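PDB 6EUD: ATP-dependent RNA helicase HrpB from Escherichia coli, which hydrolyses ATP to ADP and phosphate and acts as a bacterial DExH-box RNA helicase that binds single-stranded RNA. Local coordinates for residues D420-A425 and G497-R502; A436-K441 and S489-L494; I442-E447 and Q470-L475; N454-V459 and L553-D558; I503-G508 and R531-I536. All coordinates share one frame; numbering follows the deposited sequence.

Contact 1 (D420-A425 and G497-R502); sequences DPRLAA and GAFADR. With EDO (1,2-ethanediol), chain C.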
# COMPACT_ATOMS: atom_id res chain seq x y z
N ASP A 420 9.60 11.25 -10.23
CA ASP A 420 9.52 9.98 -9.53
C ASP A 420 10.84 9.79 -8.77
O ASP A 420 11.91 9.94 -9.37
CB ASP A 420 9.30 8.80 -10.46
CG ASP A 420 9.59 7.46 -9.76
OD1 ASP A 420 8.69 6.91 -9.09
OD2 ASP A 420 10.73 6.99 -9.85
N PRO A 421 10.77 9.45 -7.46
CA PRO A 421 11.95 9.38 -6.59
C PRO A 421 13.10 8.52 -7.10
O PRO A 421 14.24 8.95 -7.00
CB PRO A 421 11.39 8.81 -5.29
CG PRO A 421 9.98 9.32 -5.27
CD PRO A 421 9.52 9.27 -6.71
N ARG A 422 12.82 7.33 -7.63
CA ARG A 422 13.87 6.50 -8.21
C ARG A 422 14.56 7.26 -9.37
O ARG A 422 15.77 7.29 -9.45
CB ARG A 422 13.29 5.16 -8.69
CG ARG A 422 12.71 4.29 -7.55
CD ARG A 422 11.96 3.01 -8.04
NE ARG A 422 12.77 1.83 -7.82
CZ ARG A 422 12.47 0.82 -7.01
NH1 ARG A 422 11.32 0.78 -6.36
NH2 ARG A 422 13.32 -0.17 -6.89
N LEU A 423 13.78 7.90 -10.23
CA LEU A 423 14.36 8.64 -11.34
C LEU A 423 15.11 9.91 -10.86
O LEU A 423 16.17 10.26 -11.38
CB LEU A 423 13.27 9.01 -12.35
CG LEU A 423 12.54 7.84 -13.05
CD1 LEU A 423 11.63 8.34 -14.19
CD2 LEU A 423 13.50 6.74 -13.54
N ALA A 424 14.55 10.58 -9.86
CA ALA A 424 15.19 11.75 -9.27
C ALA A 424 16.52 11.38 -8.64
O ALA A 424 17.50 12.12 -8.77
CB ALA A 424 14.28 12.39 -8.22
N ALA A 425 16.55 10.24 -7.94
CA ALA A 425 17.74 9.70 -7.31
C ALA A 425 18.84 9.47 -8.36
O ALA A 425 20.01 9.81 -8.16
CB ALA A 425 17.42 8.40 -6.58
N GLY A 497 22.18 2.29 -9.14
CA GLY A 497 21.85 3.00 -7.91
C GLY A 497 20.36 3.04 -7.63
O GLY A 497 19.91 2.68 -6.53
N ALA A 498 19.58 3.44 -8.63
CA ALA A 498 18.16 3.68 -8.44
C ALA A 498 17.29 2.42 -8.63
O ALA A 498 16.13 2.42 -8.25
CB ALA A 498 17.69 4.77 -9.38
N PHE A 499 17.85 1.37 -9.22
CA PHE A 499 17.09 0.14 -9.44
C PHE A 499 17.86 -1.10 -9.01
O PHE A 499 17.76 -2.14 -9.66
CB PHE A 499 16.70 0.02 -10.90
CG PHE A 499 15.89 1.19 -11.41
CD1 PHE A 499 16.51 2.31 -11.94
CD2 PHE A 499 14.51 1.17 -11.32
CE1 PHE A 499 15.76 3.37 -12.39
CE2 PHE A 499 13.75 2.24 -11.77
CZ PHE A 499 14.37 3.34 -12.31
N ALA A 500 18.64 -0.99 -7.93
CA ALA A 500 19.46 -2.11 -7.45
C ALA A 500 18.65 -3.38 -7.17
O ALA A 500 19.11 -4.49 -7.44
CB ALA A 500 20.21 -1.69 -6.21
N ASP A 501 17.45 -3.22 -6.63
CA ASP A 501 16.55 -4.33 -6.34
C ASP A 501 16.00 -4.98 -7.62
O ASP A 501 15.36 -6.03 -7.56
CB ASP A 501 15.38 -3.85 -5.49
CG ASP A 501 14.67 -2.64 -6.10
OD1 ASP A 501 15.35 -1.83 -6.74
OD2 ASP A 501 13.45 -2.49 -5.95
N ARG A 502 16.24 -4.34 -8.77
CA ARG A 502 15.74 -4.89 -10.02
C ARG A 502 16.86 -5.35 -10.94
O ARG A 502 16.63 -5.57 -12.12
CB ARG A 502 14.86 -3.87 -10.73
CG ARG A 502 13.69 -3.46 -9.89
CD ARG A 502 12.81 -2.46 -10.58
NE ARG A 502 11.73 -2.03 -9.69
CZ ARG A 502 10.91 -1.04 -9.97
NH1 ARG A 502 11.04 -0.35 -11.10
NH2 ARG A 502 9.95 -0.72 -9.12
C1 EDO C . 13.79 -2.58 -1.99
O1 EDO C . 12.73 -1.77 -1.55
C2 EDO C . 13.25 -3.94 -2.47
O2 EDO C . 12.35 -3.80 -3.59
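Arg422 and Leu423 meet residues 498-502 from the first turn of helix 421-429. Asp420 is the N-cap of that helix, its OD2 accepting from Leu423 N at 3.2 Å. Arg422 carries most of the contact. A bend at chi3 (105°) swings its guanidinium past the C-terminal end of helix 491-498, where NE donates weakly to Ala498 O (3.4 Å). Farther out, Arg422 NH2 forms a salt bridge with Asp501 OD2 on the syn side, the two flat groups only 16° from coplanar; the 2.5 Å separation is unusually short and best read loosely. A 1,2-ethanediol, probably from the crystallisation liquor, donates from O2 to that same Asp501 OD2 (2.9 Å). One face of the Arg422 guanidinium is covered by that of Arg502, centres 3.8 Å apart and planes at 23°, a like-charge stack that the Asp501 carboxylate probably eases. Next along the helix, Leu423 CD2 reaches the ring edge of Phe499 at CZ, 3.7 Å away. Helix 386-398 flanks Arg422 through Leu395 and Met398, helix 433-447 sets Leu446 against both Leu423 and Phe499, and strand 534-542 meets Phe499 through Ile536 and Arg502 through Leu540.

Contact 2 (A436-K441 and S489-L494); sequences AATAAK and SLIAPL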
# COMPACT_ATOMS: atom_id res chain seq x y z
N ALA A 436 24.93 13.36 -16.14
CA ALA A 436 23.65 14.05 -15.98
C ALA A 436 22.78 13.88 -17.23
O ALA A 436 21.62 13.44 -17.12
CB ALA A 436 23.86 15.51 -15.66
N ALA A 437 23.32 14.24 -18.40
CA ALA A 437 22.57 14.15 -19.66
C ALA A 437 22.12 12.70 -19.93
O ALA A 437 21.03 12.45 -20.43
CB ALA A 437 23.40 14.67 -20.82
N THR A 438 22.98 11.74 -19.57
CA THR A 438 22.62 10.34 -19.71
C THR A 438 21.43 9.99 -18.81
O THR A 438 20.45 9.38 -19.27
CB THR A 438 23.82 9.42 -19.37
OG1 THR A 438 24.95 9.78 -20.19
CG2 THR A 438 23.46 7.96 -19.62
N ALA A 439 21.51 10.37 -17.54
CA ALA A 439 20.42 10.15 -16.59
C ALA A 439 19.10 10.78 -17.06
O ALA A 439 18.04 10.19 -16.88
CB ALA A 439 20.81 10.68 -15.19
N ALA A 440 19.17 11.97 -17.66
CA ALA A 440 17.96 12.72 -18.02
C ALA A 440 17.21 12.02 -19.14
O ALA A 440 15.96 11.98 -19.15
CB ALA A 440 18.32 14.15 -18.43
N LYS A 441 17.96 11.51 -20.10
CA LYS A 441 17.38 10.77 -21.21
C LYS A 441 16.76 9.46 -20.72
O LYS A 441 15.62 9.13 -21.07
CB LYS A 441 18.43 10.49 -22.28
CG LYS A 441 17.88 9.63 -23.41
CD LYS A 441 18.28 10.13 -24.77
CE LYS A 441 17.40 9.49 -25.81
NZ LYS A 441 17.78 9.92 -27.18
N SER A 489 27.53 4.13 -22.30
CA SER A 489 28.42 3.46 -21.37
C SER A 489 28.27 3.99 -19.96
O SER A 489 28.86 3.46 -19.03
CB SER A 489 29.88 3.59 -21.81
OG SER A 489 30.40 4.89 -21.57
N LEU A 490 27.50 5.06 -19.78
CA LEU A 490 27.34 5.63 -18.44
C LEU A 490 26.02 5.23 -17.79
O LEU A 490 25.73 5.64 -16.67
CB LEU A 490 27.44 7.15 -18.49
CG LEU A 490 28.76 7.73 -18.99
CD1 LEU A 490 28.63 9.24 -19.15
CD2 LEU A 490 29.90 7.36 -18.02
N ILE A 491 25.23 4.43 -18.51
CA ILE A 491 23.87 4.10 -18.09
C ILE A 491 23.84 3.14 -16.91
O ILE A 491 23.17 3.41 -15.91
CB ILE A 491 23.07 3.47 -19.24
CG1 ILE A 491 23.01 4.41 -20.44
CG2 ILE A 491 21.69 3.10 -18.77
CD1 ILE A 491 22.29 3.83 -21.63
N ALA A 492 24.58 2.04 -17.03
CA ALA A 492 24.52 0.95 -16.04
C ALA A 492 24.77 1.41 -14.59
O ALA A 492 23.99 1.08 -13.73
CB ALA A 492 25.48 -0.18 -16.41
N PRO A 493 25.85 2.16 -14.32
CA PRO A 493 25.99 2.55 -12.91
C PRO A 493 24.89 3.52 -12.41
O PRO A 493 24.50 3.42 -11.24
CB PRO A 493 27.37 3.20 -12.86
CG PRO A 493 27.64 3.62 -14.27
CD PRO A 493 26.98 2.62 -15.15
N LEU A 494 24.39 4.40 -13.26
CA LEU A 494 23.24 5.24 -12.90
C LEU A 494 21.99 4.43 -12.56
O LEU A 494 21.29 4.69 -11.57
CB LEU A 494 22.93 6.21 -14.05
CG LEU A 494 24.00 7.27 -14.30
CD1 LEU A 494 23.77 7.89 -15.65
CD2 LEU A 494 23.95 8.33 -13.21
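Thr438 OG1, which lies against Leu490, is gripped by two backbone groups: the carbonyl of Asp434 one turn back in its own helix, and the amide N of Asp487 just ahead of the opposing segment. The hydroxyl therefore ties helix 433-447 to the turn that leads into helix 491-498. Its rotation explains the division of labour in this side chain: OG1 stands beside the backbone N (chi1 -55°), which leaves CG2 anti to that N and aimed at the opposing helix. Across the gap OG1 has carbon neighbours, Leu490 CD1 being 3.9 Å from Thr438 OG1. The two side chains cross at about a right angle. These residues belong to a part of the chain built of helices and loops, without strands, consistent with the helical bundle that follows the two RecA-like domains in DEAH/RHA helicases. No hydrogen bond joins the two segments directly, and the closest CA atoms, those of Thr438 and Ile491, are 6.6 Å apart, so the side chains fill the interval. Thr438 CG2 touches Ile491 CG1 at 3.7 Å, again crosswise. Thr438 CG2 also lies 4.0 Å from Leu494 CD1. Leu494 CD1 settles beside the next residue of the helix as well, 3.9 Å from Ala439 N and 4.1 Å from Ala439 CB. Met426 and Ser429 of helix 421-429 pack on Leu494, and Leu427 of that helix packs on Ala439.

Contact 3 (I442-E447 and Q470-L475); sequences IAAILE and QRSQQL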
# COMPACT_ATOMS: atom_id res chain seq x y z
N ILE A 442 17.51 8.72 -19.90
CA ILE A 442 16.97 7.48 -19.32
C ILE A 442 15.66 7.76 -18.61
O ILE A 442 14.69 7.01 -18.74
CB ILE A 442 17.95 6.84 -18.33
CG1 ILE A 442 19.17 6.28 -19.09
CG2 ILE A 442 17.26 5.73 -17.54
CD1 ILE A 442 18.85 5.07 -19.98
N ALA A 443 15.63 8.86 -17.87
CA ALA A 443 14.48 9.22 -17.07
C ALA A 443 13.29 9.57 -17.97
O ALA A 443 12.16 9.18 -17.69
CB ALA A 443 14.81 10.38 -16.14
N ALA A 444 13.54 10.28 -19.05
CA ALA A 444 12.45 10.66 -19.93
C ALA A 444 11.86 9.39 -20.57
O ALA A 444 10.65 9.25 -20.71
CB ALA A 444 12.92 11.66 -20.98
N ILE A 445 12.73 8.45 -20.91
CA ILE A 445 12.29 7.16 -21.44
C ILE A 445 11.43 6.37 -20.45
O ILE A 445 10.33 5.93 -20.80
CB ILE A 445 13.50 6.29 -21.83
CG1 ILE A 445 14.25 6.95 -22.97
CG2 ILE A 445 13.02 4.89 -22.24
CD1 ILE A 445 15.50 6.24 -23.36
N LEU A 446 11.91 6.18 -19.22
CA LEU A 446 11.15 5.41 -18.22
C LEU A 446 9.79 6.05 -17.86
O LEU A 446 8.85 5.35 -17.51
CB LEU A 446 12.02 5.19 -16.97
CG LEU A 446 13.23 4.29 -17.27
CD1 LEU A 446 14.18 4.13 -16.08
CD2 LEU A 446 12.75 2.91 -17.73
N GLU A 447 9.69 7.38 -17.96
CA GLU A 447 8.42 8.10 -17.77
C GLU A 447 7.42 7.91 -18.93
O GLU A 447 6.21 7.94 -18.72
CB GLU A 447 8.69 9.61 -17.61
CG GLU A 447 9.24 10.01 -16.28
CD GLU A 447 9.54 11.51 -16.15
OE1 GLU A 447 9.33 12.30 -17.11
OE2 GLU A 447 9.99 11.89 -15.05
N GLN A 470 12.80 16.78 -25.24
CA GLN A 470 12.19 17.91 -24.56
C GLN A 470 12.17 17.69 -23.06
O GLN A 470 12.55 18.58 -22.28
CB GLN A 470 10.77 18.15 -25.08
CG GLN A 470 10.13 19.38 -24.48
CD GLN A 470 8.73 19.61 -25.00
OE1 GLN A 470 7.84 18.77 -24.84
NE2 GLN A 470 8.52 20.75 -25.65
N ARG A 471 11.76 16.50 -22.66
CA ARG A 471 11.67 16.19 -21.24
C ARG A 471 13.05 16.20 -20.60
O ARG A 471 13.21 16.70 -19.48
CB ARG A 471 11.01 14.84 -21.04
CG ARG A 471 10.93 14.41 -19.61
CD ARG A 471 10.17 15.41 -18.75
NE ARG A 471 9.89 14.81 -17.45
CZ ARG A 471 9.51 15.49 -16.37
NH1 ARG A 471 9.40 16.81 -16.41
NH2 ARG A 471 9.27 14.84 -15.23
N SER A 472 14.04 15.67 -21.31
CA SER A 472 15.43 15.67 -20.83
C SER A 472 15.93 17.07 -20.52
O SER A 472 16.51 17.30 -19.45
CB SER A 472 16.36 15.02 -21.86
OG SER A 472 16.01 13.67 -22.04
N GLN A 473 15.72 17.99 -21.46
CA GLN A 473 16.12 19.39 -21.30
C GLN A 473 15.44 20.00 -20.07
O GLN A 473 16.10 20.72 -19.30
CB GLN A 473 15.77 20.20 -22.56
CG GLN A 473 16.54 19.80 -23.81
CD GLN A 473 16.13 20.61 -25.03
OE1 GLN A 473 15.01 21.13 -25.10
NE2 GLN A 473 17.03 20.72 -26.00
N GLN A 474 14.15 19.70 -19.88
CA GLN A 474 13.39 20.18 -18.71
C GLN A 474 13.97 19.65 -17.38
O GLN A 474 14.14 20.39 -16.40
CB GLN A 474 11.91 19.80 -18.83
CG GLN A 474 11.04 20.35 -17.70
CD GLN A 474 9.61 19.82 -17.73
OE1 GLN A 474 9.35 18.75 -18.28
NE2 GLN A 474 8.69 20.57 -17.15
N LEU A 475 14.31 18.37 -17.35
CA LEU A 475 14.89 17.77 -16.16
C LEU A 475 16.28 18.35 -15.86
O LEU A 475 16.61 18.63 -14.71
CB LEU A 475 14.94 16.26 -16.32
CG LEU A 475 13.60 15.53 -16.17
CD1 LEU A 475 13.80 14.04 -16.39
CD2 LEU A 475 12.95 15.78 -14.81
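Ala444 and Arg471 mark the tight part of the contact, their CA atoms 5.7 Å apart where the axes of segments 442-447 and 470-475 approach to 8.6 Å. The small methyl permits this: Ala444 CB rests on the aliphatic base of the arginine, 3.7 Å from Arg471 CG. One residue back, Ala443 CB meets Leu475 CD1 at 3.8 Å, on the buried side facing Met426 of helix 421-429. The other side is polar, with Glu447 and Arg471 both partly exposed. Here Arg471, bent at chi2 (58°), presents NE and NH2 side-on to the Glu447 carboxylate. Arg471 NE donates to the syn lone pair of Glu447 OE1 at 2.6 Å, while Arg471 NH2 meets Glu447 OE2 at 3.0 Å in a nearly straight bond (169°). The remaining nitrogen, Arg471 NH1, donates to Gln474 OE1 one turn along (2.7 Å), arriving from above the amide carbonyl plane. Leu475 CD2 covers one face of the guanidinium, so bonds at the edge and packing on the face together fix its rotation. A leucine in place of Arg471 would probably leave the Glu447 carboxylate without this charged mate and Gln474 OE1 without its donor. Gln474 NE2 bonds the backbone O of Arg88, within the helicase ATP-binding region, and so joins this bundle to it. The axes of segments 442-447 and 470-475 lie at 123°, an alanine-lined helix crossing sealed by a bidentate salt bridge, within what is probably the helical-bundle domain of DEAH/RHA helicases.

Contact 4 (N454-V459 and L553-D558); sequences NSDLGV and LALLVD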
# COMPACT_ATOMS: atom_id res chain seq x y z
N ASN A 454 9.95 -3.66 -27.81
CA ASN A 454 11.40 -3.83 -27.69
C ASN A 454 11.88 -3.69 -26.25
O ASN A 454 11.58 -2.71 -25.56
CB ASN A 454 12.12 -2.83 -28.58
CG ASN A 454 13.53 -3.26 -28.90
OD1 ASN A 454 14.14 -4.04 -28.17
ND2 ASN A 454 14.08 -2.72 -29.98
N SER A 455 12.65 -4.68 -25.79
CA SER A 455 12.96 -4.78 -24.37
C SER A 455 14.28 -4.12 -24.00
O SER A 455 14.50 -3.81 -22.83
CB SER A 455 12.98 -6.24 -23.93
OG SER A 455 14.15 -6.89 -24.41
N ASP A 456 15.16 -3.92 -24.98
CA ASP A 456 16.45 -3.30 -24.71
C ASP A 456 16.32 -1.79 -24.47
O ASP A 456 15.89 -1.02 -25.35
CB ASP A 456 17.42 -3.60 -25.86
CG ASP A 456 18.83 -3.14 -25.56
OD1 ASP A 456 19.10 -2.76 -24.39
OD2 ASP A 456 19.69 -3.17 -26.47
N LEU A 457 16.69 -1.36 -23.26
CA LEU A 457 16.67 0.06 -22.89
C LEU A 457 17.77 0.84 -23.63
O LEU A 457 17.65 2.04 -23.85
CB LEU A 457 16.84 0.21 -21.38
CG LEU A 457 17.00 1.62 -20.83
CD1 LEU A 457 15.73 2.45 -20.99
CD2 LEU A 457 17.45 1.59 -19.38
N GLY A 458 18.82 0.13 -24.04
CA GLY A 458 19.88 0.73 -24.83
C GLY A 458 19.40 1.10 -26.22
O GLY A 458 19.94 2.01 -26.86
N VAL A 459 18.40 0.40 -26.71
CA VAL A 459 17.83 0.74 -28.01
C VAL A 459 17.05 2.05 -27.90
O VAL A 459 17.28 2.96 -28.69
CB VAL A 459 16.91 -0.37 -28.56
CG1 VAL A 459 15.99 0.20 -29.61
CG2 VAL A 459 17.75 -1.52 -29.15
N LEU A 553 11.46 -3.22 -20.08
CA LEU A 553 12.67 -2.50 -20.48
C LEU A 553 13.83 -2.90 -19.60
O LEU A 553 13.73 -2.85 -18.37
CB LEU A 553 12.46 -0.98 -20.42
CG LEU A 553 11.80 -0.31 -21.60
CD1 LEU A 553 11.71 1.19 -21.34
CD2 LEU A 553 12.53 -0.61 -22.89
N ALA A 554 14.93 -3.30 -20.22
CA ALA A 554 16.09 -3.75 -19.44
C ALA A 554 17.38 -3.40 -20.15
O ALA A 554 17.41 -3.15 -21.36
CB ALA A 554 16.03 -5.24 -19.17
N LEU A 555 18.45 -3.40 -19.36
CA LEU A 555 19.78 -3.11 -19.86
C LEU A 555 20.69 -4.28 -19.52
O LEU A 555 20.57 -4.85 -18.42
CB LEU A 555 20.32 -1.80 -19.26
CG LEU A 555 21.56 -1.26 -19.97
CD1 LEU A 555 21.17 -0.55 -21.26
CD2 LEU A 555 22.38 -0.36 -19.05
N LEU A 556 21.56 -4.64 -20.45
CA LEU A 556 22.52 -5.71 -20.20
C LEU A 556 23.73 -5.11 -19.52
O LEU A 556 24.19 -4.03 -19.88
CB LEU A 556 22.90 -6.44 -21.49
CG LEU A 556 23.89 -5.83 -22.48
CD1 LEU A 556 25.32 -6.24 -22.18
CD2 LEU A 556 23.51 -6.24 -23.91
N VAL A 557 24.23 -5.83 -18.52
CA VAL A 557 25.37 -5.38 -17.75
C VAL A 557 26.39 -6.51 -17.63
O VAL A 557 26.03 -7.68 -17.47
CB VAL A 557 24.96 -4.91 -16.35
CG1 VAL A 557 24.06 -3.69 -16.44
CG2 VAL A 557 24.26 -6.01 -15.60
N ASP A 558 27.66 -6.16 -17.74
CA ASP A 558 28.71 -7.08 -17.35
C ASP A 558 28.81 -6.97 -15.83
O ASP A 558 29.17 -5.91 -15.30
CB ASP A 558 30.02 -6.75 -18.05
CG ASP A 558 31.12 -7.75 -17.75
OD1 ASP A 558 31.41 -8.60 -18.62
OD2 ASP A 558 31.68 -7.68 -16.64
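Leu555 carries CG anti to the backbone N (chi1 -167°), which brings Leu555 CD1 to 4.4 Å from Leu457 CB and 3.7 Å from Gly458 N. The matching torsion of Leu457 (chi1 173°) turns Leu457 CD1 toward Leu553 CD1, 4.2 Å away. Ile445 of helix 433-447 touches both Leu457 and Leu553 and so completes the apolar side. The backbones join through a single beta bridge between Asp456 and Ala554. Ala554 N donates to Ser455 O at 2.7 Å, and Leu457 N returns a bond to Ala554 O, also 2.7 Å. Asp456 is the N-cap of helix 457-462: its OD1 accepts from Gly458 N at 2.9 Å, met from above the carboxylate plane. An alanine in place of Asp456 would probably leave Gly458 N without its cap and the first turn less firmly held. Beside the bridge, Ser455 OG bonds Asp527. Strand 554-556 pairs with strand 534-542 through Leu555 and Ile536, so the bridge anchors the start of a short helix to a sheet. The chemistry implies a join in which the two backbone bonds set the alignment and the leucines bury it.

Contact 5 (I503-G508 and R531-I536); sequences IARRRG and RHEWLI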
# COMPACT_ATOMS: atom_id res chain seq x y z
N ILE A 503 18.06 -5.48 -10.39
CA ILE A 503 19.13 -6.23 -11.04
C ILE A 503 18.70 -7.68 -11.23
O ILE A 503 18.21 -8.31 -10.30
CB ILE A 503 20.40 -6.19 -10.21
CG1 ILE A 503 20.98 -4.77 -10.22
CG2 ILE A 503 21.38 -7.24 -10.71
CD1 ILE A 503 22.13 -4.56 -9.25
N ALA A 504 18.86 -8.20 -12.44
CA ALA A 504 18.33 -9.52 -12.76
C ALA A 504 19.41 -10.52 -13.18
O ALA A 504 20.28 -10.20 -13.99
CB ALA A 504 17.30 -9.41 -13.83
N ARG A 505 19.35 -11.72 -12.61
CA ARG A 505 20.27 -12.78 -13.00
C ARG A 505 19.49 -13.94 -13.61
O ARG A 505 18.37 -14.26 -13.17
CB ARG A 505 21.09 -13.25 -11.82
CG ARG A 505 21.99 -14.44 -12.13
CD ARG A 505 22.50 -15.09 -10.86
NE ARG A 505 23.09 -16.39 -11.14
CZ ARG A 505 24.39 -16.59 -11.34
NH1 ARG A 505 25.24 -15.58 -11.28
NH2 ARG A 505 24.82 -17.82 -11.59
N ARG A 506 20.06 -14.54 -14.64
CA ARG A 506 19.43 -15.67 -15.31
C ARG A 506 19.43 -16.86 -14.38
O ARG A 506 20.42 -17.12 -13.68
CB ARG A 506 20.14 -16.01 -16.63
CG ARG A 506 19.35 -16.99 -17.51
CD ARG A 506 20.09 -17.36 -18.79
NE ARG A 506 21.18 -18.29 -18.55
CZ ARG A 506 21.05 -19.62 -18.56
NH1 ARG A 506 19.87 -20.18 -18.80
NH2 ARG A 506 22.11 -20.39 -18.34
N ARG A 507 18.32 -17.58 -14.35
CA ARG A 507 18.20 -18.73 -13.46
C ARG A 507 17.85 -20.02 -14.20
O ARG A 507 16.67 -20.37 -14.34
CB ARG A 507 17.16 -18.45 -12.38
CG ARG A 507 17.72 -17.63 -11.24
CD ARG A 507 17.11 -18.08 -9.93
NE ARG A 507 17.96 -17.74 -8.79
CZ ARG A 507 18.96 -18.50 -8.36
NH1 ARG A 507 19.26 -19.64 -8.97
NH2 ARG A 507 19.68 -18.11 -7.31
N GLY A 508 18.89 -20.72 -14.66
CA GLY A 508 18.74 -22.06 -15.20
C GLY A 508 18.27 -22.21 -16.64
O GLY A 508 18.79 -23.05 -17.38
N ARG A 531 19.74 -13.51 -24.07
CA ARG A 531 21.01 -14.15 -24.40
C ARG A 531 22.06 -13.82 -23.33
O ARG A 531 23.17 -14.36 -23.36
CB ARG A 531 21.52 -13.69 -25.78
CG ARG A 531 20.52 -13.85 -26.94
CD ARG A 531 20.40 -15.28 -27.44
NE ARG A 531 19.60 -16.11 -26.53
CZ ARG A 531 18.27 -16.13 -26.50
NH1 ARG A 531 17.58 -15.35 -27.33
NH2 ARG A 531 17.64 -16.91 -25.65
N HIS A 532 21.71 -12.95 -22.38
CA HIS A 532 22.68 -12.52 -21.38
C HIS A 532 22.27 -12.90 -19.97
O HIS A 532 21.09 -13.00 -19.66
CB HIS A 532 22.88 -11.01 -21.47
CG HIS A 532 23.37 -10.56 -22.81
ND1 HIS A 532 24.71 -10.58 -23.16
CD2 HIS A 532 22.71 -10.09 -23.89
CE1 HIS A 532 24.84 -10.14 -24.39
NE2 HIS A 532 23.64 -9.83 -24.86
N GLU A 533 23.27 -13.07 -19.11
CA GLU A 533 23.03 -13.53 -17.75
C GLU A 533 22.68 -12.43 -16.75
O GLU A 533 21.90 -12.66 -15.82
CB GLU A 533 24.26 -14.28 -17.24
CG GLU A 533 24.07 -14.84 -15.86
CD GLU A 533 25.28 -15.59 -15.40
OE1 GLU A 533 26.22 -15.70 -16.22
OE2 GLU A 533 25.30 -16.06 -14.24
N TRP A 534 23.25 -11.25 -16.93
CA TRP A 534 22.98 -10.18 -15.97
C TRP A 534 22.35 -8.95 -16.61
O TRP A 534 22.88 -8.41 -17.57
CB TRP A 534 24.26 -9.79 -15.25
CG TRP A 534 24.68 -10.79 -14.27
CD1 TRP A 534 25.49 -11.86 -14.50
CD2 TRP A 534 24.33 -10.83 -12.88
NE1 TRP A 534 25.67 -12.57 -13.33
CE2 TRP A 534 24.97 -11.96 -12.33
CE3 TRP A 534 23.55 -10.02 -12.05
CZ2 TRP A 534 24.84 -12.30 -10.98
CZ3 TRP A 534 23.43 -10.36 -10.71
CH2 TRP A 534 24.07 -11.49 -10.19
N LEU A 535 21.21 -8.53 -16.06
CA LEU A 535 20.51 -7.35 -16.55
C LEU A 535 20.15 -6.40 -15.41
O LEU A 535 20.24 -6.76 -14.25
CB LEU A 535 19.22 -7.74 -17.28
CG LEU A 535 19.31 -8.80 -18.38
CD1 LEU A 535 17.89 -9.20 -18.81
CD2 LEU A 535 20.15 -8.28 -19.56
N ILE A 536 19.76 -5.18 -15.77
CA ILE A 536 19.04 -4.32 -14.83
C ILE A 536 17.70 -4.07 -15.49
O ILE A 536 17.66 -3.58 -16.62
CB ILE A 536 19.76 -2.98 -14.56
CG1 ILE A 536 21.21 -3.21 -14.15
CG2 ILE A 536 19.03 -2.25 -13.45
CD1 ILE A 536 21.94 -1.95 -13.85
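Strands 503-506 and 534-542 pair as an antiparallel ladder in a curled sheet, consistent with the OB fold that follows the helical bundle in DEAH/RHA helicases. Around the hydrogen-bonded pair Ala504-Leu535, Ala504 N donates to Leu535 O at 2.7 Å and Leu535 N to Ala504 O at 2.8 Å; a further bond runs from Arg506 N to Glu533 O (2.9 Å). The short strand segments run at 155°, the usual twist of an antiparallel pair. Ala504 and Leu535 lie on one face, where Tyr513 of strand 512-515 touches both. The other face carries Ile503, Arg505, Trp534 and Ile536. There Ile503 CG2 abuts the edge of the indole at Trp534 CZ3 (3.7 Å). Arg505 keeps CG anti to its backbone N (chi1 175°), which runs CG and CD across the indole, Arg505 CG 3.7 Å from Trp534 CZ2. Arg505 CB sits 3.8 Å from the centroid of the six-membered ring of Trp534, a CH-pi contact almost on the normal. Leu596 of strand 596-602 packs on both Arg505 and Trp534. Farther out the guanidinium turns its edge to the indole, the two planes 77° apart, and brings Arg505 NH1 to 3.3 Å from Trp534 CZ2. Glu533 runs alongside Arg505 and sets its carboxylate over a face of the guanidinium, where Glu533 OE2 lies 3.0 Å from Arg505 NH1, paired by charge with no N-H pointing at it.

Overall arrangement
Contacts 1, 2 and 3 tie together a helical bundle; contact 4 joins it to the adjoining sheet, and contact 5 lies within that sheet. Contacts 2 and 3 share helix 433-447, their centres 11 Å apart; contacts 1 and 2 share helix 491-498, at 12 Å. Contact 1 touches contact 3 where Leu423 CD2 lies 3.7 Å from Leu446 CD1. Contact 4 packs on contact 2 through Ile491 CG2 and Leu555 CD2 (3.5 Å), and its strand 554-556 pairs with strand 534-542 of contact 5, whose centre is 11 Å away. Contacts 3 and 5 are the most distant pair, at 26 Å, and do not touch. All five lie away from the predicted ATP-binding loop and the DEFH box.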